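Local coordinates for protein cysteine S-methyltransferase NleE (Escherichia coli O157:H7, PDB 4R29) that probably methylates a zinc-finger cysteine of the host proteins TAB2 and TAB3, using S-adenosylmethionine, and so blocks NF-kappa-B activation, at residues S71-M76 with G97-V102; G105-G110 with I201-P206; D130-I135 with Y150-P155. The protein carries 1 engineered substitution. All blocks are in the same frame, centred on the assembly; numbering follows the deposited sequence.

Contact 1. Residues S71-M76 with G97-V102; sequences SYMKTM and GSWLTV. With SAM (S-adenosylmethionine), chain E.
Helix-to-helix packing in the Rossmann-like methyltransferase fold joins Met73 and Tyr72, near the C-terminal end of helix 59-76, to Trp99 on helix 95-103, the helix that carries part of the S-adenosylmethionine site. The axes of the two short segments stay 10.7 Å apart and run 39° from parallel, so long side chains must fill the space between them. Met73 does this with a chain extended beyond CG: its methyl CE lies over one face of the indole, 3.6 Å from the centroid of the six-membered ring of Trp99, a CH-pi contact. The sulfur stands farther off above the same ring, making this a Met-aromatic contact as well. Tyr72 comes instead to the indole rim, where its CE2 is 3.7 Å from CH2 of Trp99, with the two ring planes inclined at 66°. Its hydroxyl is hydrogen-bonded to Glu96, one turn before Leu100. Helix 120-125 adds Leu125, which touches both Met73 and Trp99. On the cofactor side of helix 95-103, the amino N of S-adenosylmethionine donates to OG of Ser98 over 2.6 Å. Beside the tyrosine, Leu100 splits its branches: CD2 meets Tyr72 OH, and CD1 rests 3.8 Å from Met76 CB.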
loop_
_atom_site.group_PDB
_atom_site.type_symbol
_atom_site.label_atom_id
_atom_site.label_comp_id
_atom_site.label_asym_id
_atom_site.label_seq_id
_atom_site.Cartn_x
_atom_site.Cartn_y
_atom_site.Cartn_z
ATOM N N SER A 71 16.670 -4.179 9.162
ATOM C CA SER A 71 17.129 -3.945 10.528
ATOM C C SER A 71 16.321 -2.839 11.165
ATOM O O SER A 71 15.878 -2.953 12.308
ATOM C CB SER A 71 18.603 -3.542 10.543
ATOM O OG SER A 71 19.401 -4.638 10.158
ATOM N N TYR A 72 16.173 -1.747 10.428
ATOM C CA TYR A 72 15.354 -0.631 10.870
ATOM C C TYR A 72 13.955 -1.122 11.266
ATOM O O TYR A 72 13.437 -0.737 12.307
ATOM C CB TYR A 72 15.290 0.418 9.756
ATOM C CG TYR A 72 14.184 1.453 9.867
ATOM C CD1 TYR A 72 13.844 2.024 11.082
ATOM C CD2 TYR A 72 13.506 1.886 8.746
ATOM C CE1 TYR A 72 12.843 2.989 11.175
ATOM C CE2 TYR A 72 12.513 2.841 8.829
ATOM C CZ TYR A 72 12.186 3.389 10.042
ATOM O OH TYR A 72 11.197 4.348 10.109
ATOM N N MET A 73 13.352 -1.975 10.441
ATOM C CA MET A 73 12.000 -2.466 10.709
ATOM C C MET A 73 11.919 -3.360 11.950
ATOM O O MET A 73 10.952 -3.309 12.727
ATOM C CB MET A 73 11.458 -3.207 9.490
ATOM C CG MET A 73 11.124 -2.291 8.319
ATOM S SD MET A 73 10.589 -3.237 6.889
ATOM C CE MET A 73 10.321 -1.936 5.677
ATOM N N LYS A 74 12.951 -4.172 12.133
ATOM C CA LYS A 74 13.017 -5.097 13.257
ATOM C C LYS A 74 13.137 -4.341 14.563
ATOM O O LYS A 74 12.532 -4.718 15.561
ATOM C CB LYS A 74 14.184 -6.065 13.071
ATOM C CG LYS A 74 13.912 -7.150 12.033
ATOM C CD LYS A 74 15.059 -8.151 11.976
ATOM C CE LYS A 74 16.373 -7.459 11.612
ATOM N NZ LYS A 74 17.505 -8.432 11.632
ATOM N N THR A 75 13.905 -3.255 14.546
ATOM C CA THR A 75 14.005 -2.385 15.704
ATOM C C THR A 75 12.636 -1.777 16.059
ATOM O O THR A 75 12.260 -1.725 17.233
ATOM C CB THR A 75 15.064 -1.255 15.491
ATOM O OG1 THR A 75 16.334 -1.831 15.126
ATOM C CG2 THR A 75 15.242 -0.433 16.781
ATOM N N MET A 76 11.890 -1.325 15.048
ATOM C CA MET A 76 10.608 -0.665 15.309
ATOM C C MET A 76 9.460 -1.661 15.475
ATOM O O MET A 76 8.381 -1.296 15.907
ATOM C CB MET A 76 10.269 0.321 14.192
ATOM C CG MET A 76 11.340 1.373 13.929
ATOM S SD MET A 76 11.808 2.221 15.441
ATOM C CE MET A 76 10.233 2.838 16.046
ATOM N N GLY A 97 5.676 6.013 6.651
ATOM C CA GLY A 97 4.797 6.099 7.805
ATOM C C GLY A 97 3.590 5.187 7.669
ATOM O O GLY A 97 3.054 4.698 8.669
ATOM N N SER A 98 3.164 4.950 6.426
ATOM C CA SER A 98 2.031 4.072 6.151
ATOM C C SER A 98 2.255 2.673 6.707
ATOM O O SER A 98 1.340 2.092 7.285
ATOM C CB SER A 98 1.728 4.013 4.651
ATOM O OG SER A 98 1.374 5.298 4.149
ATOM N N TRP A 99 3.467 2.130 6.550
ATOM C CA TRP A 99 3.758 0.806 7.127
ATOM C C TRP A 99 4.381 0.846 8.533
ATOM O O TRP A 99 4.249 -0.101 9.301
ATOM C CB TRP A 99 4.575 -0.086 6.178
ATOM C CG TRP A 99 5.830 0.525 5.628
ATOM C CD1 TRP A 99 6.019 1.023 4.374
ATOM C CD2 TRP A 99 7.077 0.683 6.311
ATOM N NE1 TRP A 99 7.302 1.492 4.234
ATOM C CE2 TRP A 99 7.977 1.293 5.405
ATOM C CE3 TRP A 99 7.519 0.382 7.600
ATOM C CZ2 TRP A 99 9.293 1.604 5.748
ATOM C CZ3 TRP A 99 8.835 0.686 7.938
ATOM C CH2 TRP A 99 9.704 1.295 7.016
ATOM N N LEU A 100 5.030 1.950 8.868
ATOM C CA LEU A 100 5.622 2.108 10.190
ATOM C C LEU A 100 4.551 2.046 11.286
ATOM O O LEU A 100 4.745 1.401 12.306
ATOM C CB LEU A 100 6.403 3.424 10.281
ATOM C CG LEU A 100 7.171 3.577 11.604
ATOM C CD1 LEU A 100 8.121 2.387 11.821
ATOM C CD2 LEU A 100 7.952 4.901 11.678
ATOM N N THR A 101 3.428 2.726 11.065
ATOM C CA THR A 101 2.324 2.722 12.016
ATOM C C THR A 101 1.725 1.314 12.157
ATOM O O THR A 101 1.078 0.994 13.148
ATOM C CB THR A 101 1.200 3.712 11.579
ATOM O OG1 THR A 101 0.873 3.473 10.206
ATOM C CG2 THR A 101 1.633 5.168 11.736
ATOM N N VAL A 102 1.917 0.473 11.152
ATOM C CA VAL A 102 1.395 -0.872 11.255
ATOM C C VAL A 102 2.397 -1.793 11.973
ATOM O O VAL A 102 2.015 -2.519 12.892
ATOM C CB VAL A 102 0.986 -1.437 9.878
ATOM C CG1 VAL A 102 0.556 -2.873 10.006
ATOM C CG2 VAL A 102 -0.126 -0.577 9.262
HETATM N N SAM E . -1.006 5.784 3.115
HETATM C CA SAM E . -2.289 6.006 3.783
HETATM C C SAM E . -2.459 5.094 4.993
HETATM O O SAM E . -3.266 5.402 5.877
HETATM O OXT SAM E . -1.817 4.034 5.084
HETATM C CB SAM E . -3.476 5.777 2.852
HETATM C CG SAM E . -3.667 6.852 1.795
HETATM S SD SAM E . -5.333 6.865 1.056
HETATM C CE SAM E . -5.052 8.281 -0.040
HETATM C "C5'" SAM E . -6.235 7.735 2.361
HETATM C "C4'" SAM E . -7.716 7.837 2.009
HETATM O "O4'" SAM E . -8.485 8.032 3.183
HETATM C "C3'" SAM E . -8.009 9.008 1.077
HETATM O "O3'" SAM E . -7.992 8.609 -0.281
HETATM C "C2'" SAM E . -9.382 9.470 1.514
HETATM O "O2'" SAM E . -10.304 8.806 0.698
HETATM C "C1'" SAM E . -9.548 8.939 2.936
HETATM N N9 SAM E . -9.421 9.974 3.981
HETATM C C8 SAM E . -10.331 10.230 4.970
HETATM N N7 SAM E . -9.863 11.212 5.762
HETATM C C5 SAM E . -8.652 11.585 5.293
HETATM C C6 SAM E . -7.744 12.539 5.728
HETATM N N6 SAM E . -8.017 13.283 6.795
HETATM N N1 SAM E . -6.565 12.706 5.042
HETATM C C2 SAM E . -6.286 11.920 3.937
HETATM N N3 SAM E . -7.190 10.969 3.509
HETATM C C4 SAM E . -8.358 10.803 4.179
#

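Contact 2. Residues G105-G110 with I201-P206; sequences GKRPMG and IFSYMP. With SAM (S-adenosylmethionine), chain E.
Polar, water-mediated and apolar contacts join Arg107 and Met109 to Phe202 and Ser203 at the carboxylate end of the S-adenosylmethionine pocket. Among the direct hydrogen bonds, Arg107 NH1 reaches a lone pair of Phe202 O in the carbonyl plane, at 2.9 Å. The same nitrogen also donates to the cofactor's O atom at 2.8 Å, while Arg107 NH2 holds OXT at 2.6 Å, so the guanidinium meets the carboxylate with one nitrogen per oxygen. Tyr204 OH gives that O a second donor. Thr101 OG1 and Ser98 O, bonded to Arg107 NE and NH2, help hold the guanidinium in place. Water supplies the second kind of link: one molecule lies within hydrogen-bonding distance of Met109 O, Ile201 O and Ser203 OG and bridges the two segments. The apolar part centres on the methyl of Met109, which a bend at chi2 (74°) turns toward Phe202; CE lies 3.4 Å from Phe202 CE1 and 3.7 Å from Ile201 CD1. Phe202 in turn offers a ring face to CB of the cofactor's methionine chain. Chemically, a cationic group held by several bonds would probably offset much of the carboxylate's charge, and its bond to Phe202 O ties cofactor binding to the turn after helix 186-201.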
loop_
_atom_site.group_PDB
_atom_site.type_symbol
_atom_site.label_atom_id
_atom_site.label_comp_id
_atom_site.label_asym_id
_atom_site.label_seq_id
_atom_site.Cartn_x
_atom_site.Cartn_y
_atom_site.Cartn_z
ATOM N N GLY A 105 2.670 -1.484 15.551
ATOM C CA GLY A 105 1.442 -1.873 16.224
ATOM C C GLY A 105 0.445 -0.763 16.550
ATOM O O GLY A 105 -0.517 -0.991 17.284
ATOM N N LYS A 106 0.650 0.434 16.012
ATOM C CA LYS A 106 -0.274 1.544 16.275
ATOM C C LYS A 106 -1.655 1.305 15.669
ATOM O O LYS A 106 -2.660 1.781 16.194
ATOM C CB LYS A 106 0.257 2.855 15.710
ATOM C CG LYS A 106 1.339 3.521 16.513
ATOM C CD LYS A 106 1.487 4.954 16.036
ATOM C CE LYS A 106 2.761 5.545 16.519
ATOM N NZ LYS A 106 3.865 4.564 16.257
ATOM N N ARG A 107 -1.700 0.591 14.551
ATOM C CA ARG A 107 -2.968 0.320 13.880
ATOM C C ARG A 107 -2.871 -0.994 13.111
ATOM O O ARG A 107 -1.774 -1.483 12.846
ATOM C CB ARG A 107 -3.364 1.485 12.936
ATOM C CG ARG A 107 -2.360 1.770 11.827
ATOM C CD ARG A 107 -2.853 2.849 10.850
ATOM N NE ARG A 107 -1.915 3.009 9.747
ATOM C CZ ARG A 107 -2.214 3.501 8.543
ATOM N NH1 ARG A 107 -3.457 3.911 8.257
ATOM N NH2 ARG A 107 -1.262 3.591 7.624
ATOM N N PRO A 108 -4.025 -1.570 12.754
ATOM C CA PRO A 108 -4.027 -2.880 12.094
ATOM C C PRO A 108 -3.748 -2.887 10.571
ATOM O O PRO A 108 -3.357 -3.927 10.056
ATOM C CB PRO A 108 -5.438 -3.418 12.406
ATOM C CG PRO A 108 -6.275 -2.192 12.544
ATOM C CD PRO A 108 -5.369 -1.178 13.216
ATOM N N MET A 109 -3.987 -1.793 9.860
ATOM C CA MET A 109 -3.609 -1.747 8.441
ATOM C C MET A 109 -3.336 -0.368 7.853
ATOM O O MET A 109 -3.724 0.664 8.405
ATOM C CB MET A 109 -4.511 -2.608 7.529
ATOM C CG MET A 109 -5.680 -1.965 6.885
ATOM S SD MET A 109 -5.474 -0.826 5.473
ATOM C CE MET A 109 -7.123 -0.138 5.644
ATOM N N GLY A 110 -2.574 -0.392 6.767
ATOM C CA GLY A 110 -2.184 0.798 6.035
ATOM C C GLY A 110 -2.064 0.416 4.571
ATOM O O GLY A 110 -2.040 -0.767 4.231
ATOM N N ILE A 201 -11.235 2.969 8.438
ATOM C CA ILE A 201 -10.442 1.743 8.418
ATOM C C ILE A 201 -8.941 2.043 8.502
ATOM O O ILE A 201 -8.176 1.210 8.954
ATOM C CB ILE A 201 -10.806 0.790 7.238
ATOM C CG1 ILE A 201 -10.583 1.459 5.879
ATOM C CG2 ILE A 201 -12.263 0.291 7.368
ATOM C CD1 ILE A 201 -10.677 0.472 4.687
ATOM N N PHE A 202 -8.534 3.249 8.106
ATOM C CA PHE A 202 -7.146 3.649 8.278
ATOM C C PHE A 202 -6.864 4.185 9.682
ATOM O O PHE A 202 -5.748 4.603 9.957
ATOM C CB PHE A 202 -6.729 4.697 7.234
ATOM C CG PHE A 202 -6.543 4.143 5.837
ATOM C CD1 PHE A 202 -5.718 3.052 5.606
ATOM C CD2 PHE A 202 -7.196 4.728 4.754
ATOM C CE1 PHE A 202 -5.538 2.559 4.321
ATOM C CE2 PHE A 202 -7.020 4.236 3.468
ATOM C CZ PHE A 202 -6.194 3.147 3.256
ATOM N N SER A 203 -7.866 4.177 10.558
ATOM C CA SER A 203 -7.678 4.609 11.952
ATOM C C SER A 203 -7.383 6.098 12.121
ATOM O O SER A 203 -6.808 6.489 13.110
ATOM C CB SER A 203 -6.540 3.832 12.624
ATOM O OG SER A 203 -6.809 2.451 12.652
ATOM N N TYR A 204 -7.758 6.932 11.164
ATOM C CA TYR A 204 -7.514 8.351 11.328
ATOM C C TYR A 204 -8.422 8.863 12.432
ATOM O O TYR A 204 -9.463 8.268 12.723
ATOM C CB TYR A 204 -7.804 9.115 10.045
ATOM C CG TYR A 204 -6.932 8.743 8.881
ATOM C CD1 TYR A 204 -5.754 8.034 9.063
ATOM C CD2 TYR A 204 -7.293 9.104 7.586
ATOM C CE1 TYR A 204 -4.957 7.693 7.982
ATOM C CE2 TYR A 204 -6.501 8.773 6.508
ATOM C CZ TYR A 204 -5.335 8.067 6.717
ATOM O OH TYR A 204 -4.557 7.746 5.644
ATOM N N MET A 205 -8.028 9.967 13.045
ATOM C CA MET A 205 -8.866 10.571 14.064
ATOM C C MET A 205 -10.154 11.157 13.489
ATOM O O MET A 205 -10.161 11.744 12.405
ATOM C CB MET A 205 -8.075 11.584 14.867
ATOM C CG MET A 205 -7.122 10.874 15.831
ATOM S SD MET A 205 -6.033 12.060 16.575
ATOM C CE MET A 205 -5.523 12.938 15.090
ATOM N N PRO A 206 -11.262 10.943 14.203
ATOM C CA PRO A 206 -12.600 11.360 13.761
ATOM C C PRO A 206 -12.601 12.816 13.309
ATOM O O PRO A 206 -13.251 13.126 12.322
ATOM C CB PRO A 206 -13.457 11.165 15.013
ATOM C CG PRO A 206 -12.778 10.061 15.747
ATOM C CD PRO A 206 -11.293 10.221 15.485
HETATM N N SAM E . -1.006 5.784 3.115
HETATM C CA SAM E . -2.289 6.006 3.783
HETATM C C SAM E . -2.459 5.094 4.993
HETATM O O SAM E . -3.266 5.402 5.877
HETATM O OXT SAM E . -1.817 4.034 5.084
HETATM C CB SAM E . -3.476 5.777 2.852
HETATM C CG SAM E . -3.667 6.852 1.795
HETATM S SD SAM E . -5.333 6.865 1.056
HETATM C CE SAM E . -5.052 8.281 -0.040
HETATM C "C5'" SAM E . -6.235 7.735 2.361
HETATM C "C4'" SAM E . -7.716 7.837 2.009
HETATM O "O4'" SAM E . -8.485 8.032 3.183
HETATM C "C3'" SAM E . -8.009 9.008 1.077
HETATM O "O3'" SAM E . -7.992 8.609 -0.281
HETATM C "C2'" SAM E . -9.382 9.470 1.514
HETATM O "O2'" SAM E . -10.304 8.806 0.698
HETATM C "C1'" SAM E . -9.548 8.939 2.936
HETATM N N9 SAM E . -9.421 9.974 3.981
HETATM C C8 SAM E . -10.331 10.230 4.970
HETATM N N7 SAM E . -9.863 11.212 5.762
HETATM C C5 SAM E . -8.652 11.585 5.293
HETATM C C6 SAM E . -7.744 12.539 5.728
HETATM N N6 SAM E . -8.017 13.283 6.795
HETATM N N1 SAM E . -6.565 12.706 5.042
HETATM C C2 SAM E . -6.286 11.920 3.937
HETATM N N3 SAM E . -7.190 10.969 3.509
HETATM C C4 SAM E . -8.358 10.803 4.179
HETATM O O HOH W 1 -5.325 2.658 15.324
HETATM O O HOH W 2 -5.792 0.849 10.277
#

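Contact 3. Residues D130-I135 with Y150-P155; sequences DICCKI and YRNDSP
Cys132 and Tyr150 form the tightly packed part of this antiparallel strand pairing, whereas Asp130, Asn152 and Asp153 make up its looser, more exposed end. Cys132 and Tyr150 are a hydrogen-bonded pair: Cys132 N donates to Tyr150 O at 3.1 Å, and Tyr150 N returns a bond to Cys132 O at 2.9 Å. Their side chains share one side of the sheet, where CB of Cys132 sits over one face of the phenol, 3.6 Å from the centroid of the Tyr150 ring, in a CH-pi contact. Tyr150 CG stands between its own backbone N and carbonyl carbon (chi1 63°), which lays the ring back across the neighbouring strand. Lys134 CG comes to the edge of this ring, and its CE passes near the hydroxyl; Ala161 of helix 155-181 also packs against Tyr150. The opposite side carries the non-hydrogen-bonded pair Ile131 and Arg151, where CD1 of Ile131 lies 4.1 Å from NH1 of Arg151, over a face of the guanidinium.

Toward solvent the regular strands give way to loop, yet Asn152 N still donates to Asp130 O at 2.7 Å, with the SG of Cys132 against the Asn152 amide carbon. Asp130 and Asp153 stack their carboxylates with planes 17° apart, OD2 to OD2 3.8 Å. This pairing of like charges is probably eased by Arg151, which grips Asp153 side-on: NE bonds to OD1 and NH2 to OD2 (2.7 Å), both using syn lone pairs. Arg151 NH1 turns instead to the backbone oxygens of Ser78 and Val102. Together these contacts form the open end of a beta hairpin, strands 131-137 and 145-151, in the antiparallel sheet of this Rossmann-like fold.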
loop_
_atom_site.group_PDB
_atom_site.type_symbol
_atom_site.label_atom_id
_atom_site.label_comp_id
_atom_site.label_asym_id
_atom_site.label_seq_id
_atom_site.Cartn_x
_atom_site.Cartn_y
_atom_site.Cartn_z
ATOM N N ASP A 130 3.989 -11.901 11.397
ATOM C CA ASP A 130 2.575 -11.514 11.411
ATOM C C ASP A 130 2.266 -10.268 10.575
ATOM O O ASP A 130 1.232 -9.634 10.759
ATOM C CB ASP A 130 2.090 -11.308 12.838
ATOM C CG ASP A 130 2.473 -12.458 13.747
ATOM O OD1 ASP A 130 1.988 -13.584 13.496
ATOM O OD2 ASP A 130 3.265 -12.235 14.695
ATOM N N ILE A 131 3.178 -9.922 9.673
ATOM C CA ILE A 131 2.985 -8.808 8.764
ATOM C C ILE A 131 2.662 -9.326 7.360
ATOM O O ILE A 131 3.492 -9.987 6.735
ATOM C CB ILE A 131 4.241 -7.923 8.713
ATOM C CG1 ILE A 131 4.595 -7.430 10.117
ATOM C CG2 ILE A 131 4.025 -6.751 7.788
ATOM C CD1 ILE A 131 3.535 -6.560 10.724
ATOM N N CYS A 132 1.456 -9.030 6.877
ATOM C CA CYS A 132 1.047 -9.424 5.530
ATOM C C CYS A 132 0.853 -8.228 4.585
ATOM O O CYS A 132 0.408 -7.147 4.995
ATOM C CB CYS A 132 -0.241 -10.247 5.585
ATOM S SG CYS A 132 -0.169 -11.695 6.670
ATOM N N CYS A 133 1.185 -8.435 3.315
ATOM C CA CYS A 133 0.961 -7.428 2.278
ATOM C C CYS A 133 0.104 -7.995 1.147
ATOM O O CYS A 133 0.499 -8.957 0.487
ATOM C CB CYS A 133 2.294 -6.931 1.704
ATOM S SG CYS A 133 3.313 -5.999 2.883
ATOM N N LYS A 134 -1.070 -7.413 0.930
ATOM C CA LYS A 134 -1.840 -7.722 -0.271
ATOM C C LYS A 134 -1.398 -6.750 -1.363
ATOM O O LYS A 134 -1.409 -5.532 -1.157
ATOM C CB LYS A 134 -3.347 -7.627 -0.011
ATOM C CG LYS A 134 -3.888 -8.745 0.885
ATOM C CD LYS A 134 -5.407 -8.602 1.151
ATOM C CE LYS A 134 -5.978 -9.766 1.970
ATOM N NZ LYS A 134 -6.304 -10.963 1.132
ATOM N N ILE A 135 -0.965 -7.283 -2.503
ATOM C CA ILE A 135 -0.366 -6.465 -3.552
ATOM C C ILE A 135 -1.145 -6.614 -4.843
ATOM O O ILE A 135 -1.580 -7.716 -5.181
ATOM C CB ILE A 135 1.093 -6.875 -3.832
ATOM C CG1 ILE A 135 1.914 -6.868 -2.543
ATOM C CG2 ILE A 135 1.712 -5.955 -4.891
ATOM C CD1 ILE A 135 3.275 -7.565 -2.652
ATOM N N TYR A 150 -1.028 -5.242 6.652
ATOM C CA TYR A 150 -1.871 -5.456 7.833
ATOM C C TYR A 150 -1.267 -6.407 8.884
ATOM O O TYR A 150 -0.385 -7.223 8.577
ATOM C CB TYR A 150 -3.278 -5.923 7.429
ATOM C CG TYR A 150 -3.340 -7.261 6.699
ATOM C CD1 TYR A 150 -3.121 -7.335 5.322
ATOM C CD2 TYR A 150 -3.638 -8.444 7.388
ATOM C CE1 TYR A 150 -3.199 -8.540 4.638
ATOM C CE2 TYR A 150 -3.709 -9.670 6.726
ATOM C CZ TYR A 150 -3.484 -9.712 5.348
ATOM O OH TYR A 150 -3.540 -10.914 4.679
ATOM N N ARG A 151 -1.740 -6.270 10.126
ATOM C CA ARG A 151 -1.365 -7.174 11.220
ATOM C C ARG A 151 -2.159 -8.460 11.091
ATOM O O ARG A 151 -3.393 -8.443 11.141
ATOM C CB ARG A 151 -1.689 -6.567 12.591
ATOM C CG ARG A 151 -1.102 -5.188 12.878
ATOM C CD ARG A 151 0.406 -5.215 13.014
ATOM N NE ARG A 151 0.878 -6.199 13.992
ATOM C CZ ARG A 151 2.032 -6.108 14.647
ATOM N NH1 ARG A 151 2.826 -5.045 14.465
ATOM N NH2 ARG A 151 2.385 -7.066 15.504
ATOM N N ASN A 152 -1.460 -9.572 10.921
ATOM C CA ASN A 152 -2.104 -10.884 10.878
ATOM C C ASN A 152 -2.436 -11.368 12.290
ATOM O O ASN A 152 -3.243 -12.284 12.488
ATOM C CB ASN A 152 -1.169 -11.884 10.207
ATOM C CG ASN A 152 -1.913 -12.990 9.509
ATOM O OD1 ASN A 152 -3.071 -12.824 9.108
ATOM N ND2 ASN A 152 -1.256 -14.130 9.354
ATOM N N ASP A 153 -1.796 -10.741 13.272
ATOM C CA ASP A 153 -1.935 -11.140 14.669
ATOM C C ASP A 153 -3.052 -10.361 15.347
ATOM O O ASP A 153 -3.194 -10.395 16.561
ATOM C CB ASP A 153 -0.603 -11.004 15.436
ATOM C CG ASP A 153 0.103 -9.663 15.190
ATOM O OD1 ASP A 153 -0.288 -8.906 14.278
ATOM O OD2 ASP A 153 1.075 -9.365 15.907
ATOM N N SER A 154 -3.834 -9.644 14.549
ATOM C CA SER A 154 -5.056 -9.018 15.040
ATOM C C SER A 154 -6.141 -9.307 14.028
ATOM O O SER A 154 -5.908 -9.171 12.833
ATOM C CB SER A 154 -4.895 -7.509 15.179
ATOM O OG SER A 154 -6.166 -6.870 15.151
ATOM N N PRO A 155 -7.336 -9.693 14.506
ATOM C CA PRO A 155 -8.432 -10.048 13.601
ATOM C C PRO A 155 -8.872 -8.855 12.750
ATOM O O PRO A 155 -9.433 -9.069 11.681
ATOM C CB PRO A 155 -9.549 -10.489 14.556
ATOM C CG PRO A 155 -9.254 -9.771 15.830
ATOM C CD PRO A 155 -7.756 -9.700 15.920
#

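Overall arrangement
From the N terminus, contact 1 comes first and closes the short excursion between helices 59-76 and 95-103. The chain then turns directly into 105-110, where contact 2 opens; it closes only 91 residues later, at 201-206. Contact 3 lies wholly within that span, closing the hairpin of strands 131-137 and 145-151, so contacts 2 and 3 nest while contact 1 precedes both. Strand 145-151 sits between 109-114 and 131-137, and the backbone bond from Arg151 N to Pro108 O joins contacts 2 and 3. Val102 packs its side chain against Tyr150, joining contact 1 to contact 3. Helix pair, sheet and C-terminal helical region thus meet, with contacts 1 and 2 sharing S-adenosylmethionine.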